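Local coordinates for protein-glutamine deamidase Cif (PDB 3GQM) that deamidates a glutamine side chain of host NEDD8 to glutamate, thereby shutting down cullin-RING ubiquitin ligases and arresting the host cell cycle, at residues Val152-Ile163 with Leu209-Phe217. Numbering follows the deposited sequence.
Sequences VNDGRLGHKFLI and LNQLLSKDF
R156, in the turn of the hairpin formed by strands 147-154 and 159-165, plugs into the C-terminal end of helix 206-212. From CB, CG stands beside the backbone N, anti to the carbonyl carbon (chi1 -74°); the chain then bends at chi2 and chi3, folding the guanidinium back beside D154. NE makes a nearly straight bond of 2.9 Å to D154 OD1, and NH2 meets D154 OD2 at 2.8 Å: a side-on, two-pronged salt bridge. F217 CD2 lies 3.9 Å above one face of the guanidinium, offset toward its rim, with the planes 42° apart. At the tip, NH2 also donates to L212 O (2.8 Å, 158°), whereas NH1 bonds only weakly to S214 O and packs against F217 CB. D154 OD1 also accepts from the backbone N of R156 and of L157, an Asx turn and Asx motif. L157 CD1 touches the F217 ring at CE2 (4.2 Å). Farther along the hairpin the contact turns apolar: L213 CD1 approaches the edge of the F161 ring, and I163 CD1 meets L213 CD2 tip to tip at 3.8 Å. On the same strand, F161 packs on Q179 and H159 NE2 hydrogen-bonds to Q179 OE1; H159 and Q179 are inferred active-site residues. The buried arginine is thus probably neutralised within the hairpin by D154, while neutral carbonyls and apolar packing make the link to 209-217.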
# COMPACT_ATOMS: atom_id res chain seq x y z
N VAL A 152 -5.14 -1.11 5.76
CA VAL A 152 -4.99 -0.91 7.18
C VAL A 152 -4.52 0.48 7.45
O VAL A 152 -3.49 0.96 6.89
CB VAL A 152 -3.98 -1.95 7.82
CG1 VAL A 152 -3.83 -1.75 9.36
CG2 VAL A 152 -4.43 -3.33 7.52
N ASN A 153 -5.25 1.12 8.34
CA ASN A 153 -4.90 2.41 8.85
C ASN A 153 -4.50 2.28 10.34
O ASN A 153 -5.33 2.27 11.24
CB ASN A 153 -6.05 3.41 8.59
CG ASN A 153 -5.65 4.83 8.90
OD1 ASN A 153 -4.77 5.06 9.72
ND2 ASN A 153 -6.28 5.79 8.26
N ASP A 154 -3.20 2.16 10.57
CA ASP A 154 -2.66 1.88 11.89
C ASP A 154 -2.18 3.11 12.63
O ASP A 154 -1.03 3.54 12.41
CB ASP A 154 -1.49 0.87 11.76
CG ASP A 154 -1.14 0.22 13.11
OD1 ASP A 154 -1.00 0.99 14.13
OD2 ASP A 154 -1.04 -1.04 13.15
N GLY A 155 -3.03 3.66 13.52
CA GLY A 155 -2.68 4.82 14.40
C GLY A 155 -1.54 4.64 15.42
O GLY A 155 -0.92 5.61 15.90
N ARG A 156 -1.20 3.39 15.75
CA ARG A 156 -0.18 3.16 16.77
C ARG A 156 1.11 3.42 16.07
O ARG A 156 2.03 4.11 16.57
CB ARG A 156 -0.27 1.69 17.28
CG ARG A 156 -1.47 1.41 18.21
CD ARG A 156 -2.65 0.73 17.52
NE ARG A 156 -2.15 -0.20 16.51
CZ ARG A 156 -2.21 -1.53 16.58
NH1 ARG A 156 -2.80 -2.13 17.59
NH2 ARG A 156 -1.69 -2.25 15.58
N LEU A 157 1.16 2.90 14.86
CA LEU A 157 2.32 3.01 13.99
C LEU A 157 2.31 4.33 13.24
O LEU A 157 3.35 4.81 12.83
CB LEU A 157 2.31 1.83 13.00
CG LEU A 157 2.84 0.45 13.44
CD1 LEU A 157 2.29 -0.08 14.76
CD2 LEU A 157 2.55 -0.62 12.39
N GLY A 158 1.13 4.92 13.07
CA GLY A 158 1.00 6.06 12.14
C GLY A 158 1.25 5.60 10.69
O GLY A 158 1.94 6.28 9.93
N HIS A 159 0.68 4.45 10.30
CA HIS A 159 1.07 3.80 9.04
C HIS A 159 -0.14 3.22 8.37
O HIS A 159 -1.07 2.80 9.02
CB HIS A 159 2.13 2.71 9.32
CG HIS A 159 2.74 2.05 8.11
ND1 HIS A 159 3.15 2.75 6.98
CD2 HIS A 159 3.12 0.76 7.92
CE1 HIS A 159 3.71 1.91 6.13
NE2 HIS A 159 3.69 0.69 6.66
N LYS A 160 -0.12 3.25 7.06
CA LYS A 160 -1.15 2.69 6.19
C LYS A 160 -0.45 1.66 5.30
O LYS A 160 0.65 1.93 4.78
CB LYS A 160 -1.74 3.82 5.34
CG LYS A 160 -3.17 3.58 4.98
CD LYS A 160 -3.87 4.88 4.52
CE LYS A 160 -5.32 4.58 4.13
NZ LYS A 160 -6.05 5.82 3.65
N PHE A 161 -1.06 0.49 5.12
CA PHE A 161 -0.45 -0.57 4.34
C PHE A 161 -1.56 -1.56 3.93
O PHE A 161 -2.67 -1.51 4.41
CB PHE A 161 0.72 -1.26 5.11
CG PHE A 161 0.29 -2.02 6.36
CD1 PHE A 161 0.02 -3.37 6.31
CD2 PHE A 161 0.23 -1.37 7.60
CE1 PHE A 161 -0.37 -4.10 7.47
CE2 PHE A 161 -0.13 -2.05 8.77
CZ PHE A 161 -0.44 -3.45 8.70
N LEU A 162 -1.23 -2.47 3.05
CA LEU A 162 -2.20 -3.45 2.57
C LEU A 162 -1.80 -4.87 2.99
O LEU A 162 -0.62 -5.18 3.04
CB LEU A 162 -2.26 -3.38 1.05
CG LEU A 162 -2.59 -2.05 0.35
CD1 LEU A 162 -2.64 -2.27 -1.20
CD2 LEU A 162 -3.95 -1.57 0.81
N ILE A 163 -2.80 -5.68 3.28
CA ILE A 163 -2.67 -7.11 3.40
C ILE A 163 -3.40 -7.75 2.23
O ILE A 163 -4.61 -7.57 2.10
CB ILE A 163 -3.30 -7.62 4.71
CG1 ILE A 163 -2.58 -6.96 5.90
CG2 ILE A 163 -3.13 -9.13 4.77
CD1 ILE A 163 -3.38 -6.90 7.20
N LEU A 209 -0.10 -11.42 12.38
CA LEU A 209 -0.94 -10.29 11.95
C LEU A 209 -2.07 -10.05 12.95
O LEU A 209 -2.38 -8.90 13.29
CB LEU A 209 -1.54 -10.49 10.53
CG LEU A 209 -0.62 -10.15 9.36
CD1 LEU A 209 -1.23 -10.60 8.04
CD2 LEU A 209 -0.33 -8.63 9.36
N ASN A 210 -2.70 -11.14 13.40
CA ASN A 210 -3.77 -11.00 14.38
C ASN A 210 -3.29 -10.33 15.67
O ASN A 210 -3.99 -9.47 16.23
CB ASN A 210 -4.43 -12.32 14.70
CG ASN A 210 -5.65 -12.10 15.55
OD1 ASN A 210 -6.55 -11.31 15.16
ND2 ASN A 210 -5.68 -12.71 16.75
N GLN A 211 -2.09 -10.69 16.11
CA GLN A 211 -1.47 -10.10 17.31
C GLN A 211 -1.09 -8.64 17.10
O GLN A 211 -1.36 -7.78 17.98
CB GLN A 211 -0.21 -10.88 17.73
CG GLN A 211 -0.52 -12.18 18.43
CD GLN A 211 0.63 -13.21 18.36
OE1 GLN A 211 0.44 -14.35 17.95
NE2 GLN A 211 1.83 -12.80 18.78
N LEU A 212 -0.44 -8.35 15.97
CA LEU A 212 -0.09 -6.99 15.61
C LEU A 212 -1.31 -6.10 15.62
O LEU A 212 -1.27 -4.97 16.12
CB LEU A 212 0.60 -6.90 14.22
CG LEU A 212 0.75 -5.50 13.61
CD1 LEU A 212 1.36 -4.47 14.62
CD2 LEU A 212 1.61 -5.52 12.29
N LEU A 213 -2.39 -6.59 15.05
CA LEU A 213 -3.53 -5.77 14.77
C LEU A 213 -4.47 -5.73 15.98
O LEU A 213 -5.54 -5.21 15.90
CB LEU A 213 -4.25 -6.25 13.48
CG LEU A 213 -3.95 -5.57 12.08
CD1 LEU A 213 -2.62 -4.99 11.94
CD2 LEU A 213 -4.24 -6.46 10.83
N SER A 214 -4.09 -6.23 17.14
CA SER A 214 -5.09 -6.25 18.20
C SER A 214 -4.96 -5.01 19.05
O SER A 214 -3.94 -4.30 19.02
CB SER A 214 -4.92 -7.49 19.07
OG SER A 214 -3.62 -7.51 19.61
N LYS A 215 -6.00 -4.76 19.83
CA LYS A 215 -5.92 -3.71 20.83
C LYS A 215 -4.77 -3.97 21.79
O LYS A 215 -4.04 -3.07 22.14
CB LYS A 215 -7.23 -3.63 21.61
CG LYS A 215 -8.24 -2.80 20.92
N ASP A 216 -4.60 -5.21 22.22
CA ASP A 216 -3.59 -5.50 23.22
C ASP A 216 -2.16 -5.22 22.77
O ASP A 216 -1.25 -5.13 23.61
CB ASP A 216 -3.75 -6.92 23.69
CG ASP A 216 -4.85 -7.06 24.73
OD1 ASP A 216 -5.30 -6.00 25.29
OD2 ASP A 216 -5.28 -8.21 24.97
N PHE A 217 -1.95 -5.01 21.47
CA PHE A 217 -0.63 -4.77 20.95
C PHE A 217 0.09 -3.66 21.70
O PHE A 217 1.28 -3.75 21.93
CB PHE A 217 -0.65 -4.47 19.43
CG PHE A 217 0.69 -4.11 18.90
CD1 PHE A 217 1.64 -5.09 18.64
CD2 PHE A 217 1.03 -2.77 18.71
CE1 PHE A 217 2.92 -4.75 18.19
CE2 PHE A 217 2.30 -2.42 18.24
CZ PHE A 217 3.24 -3.40 17.98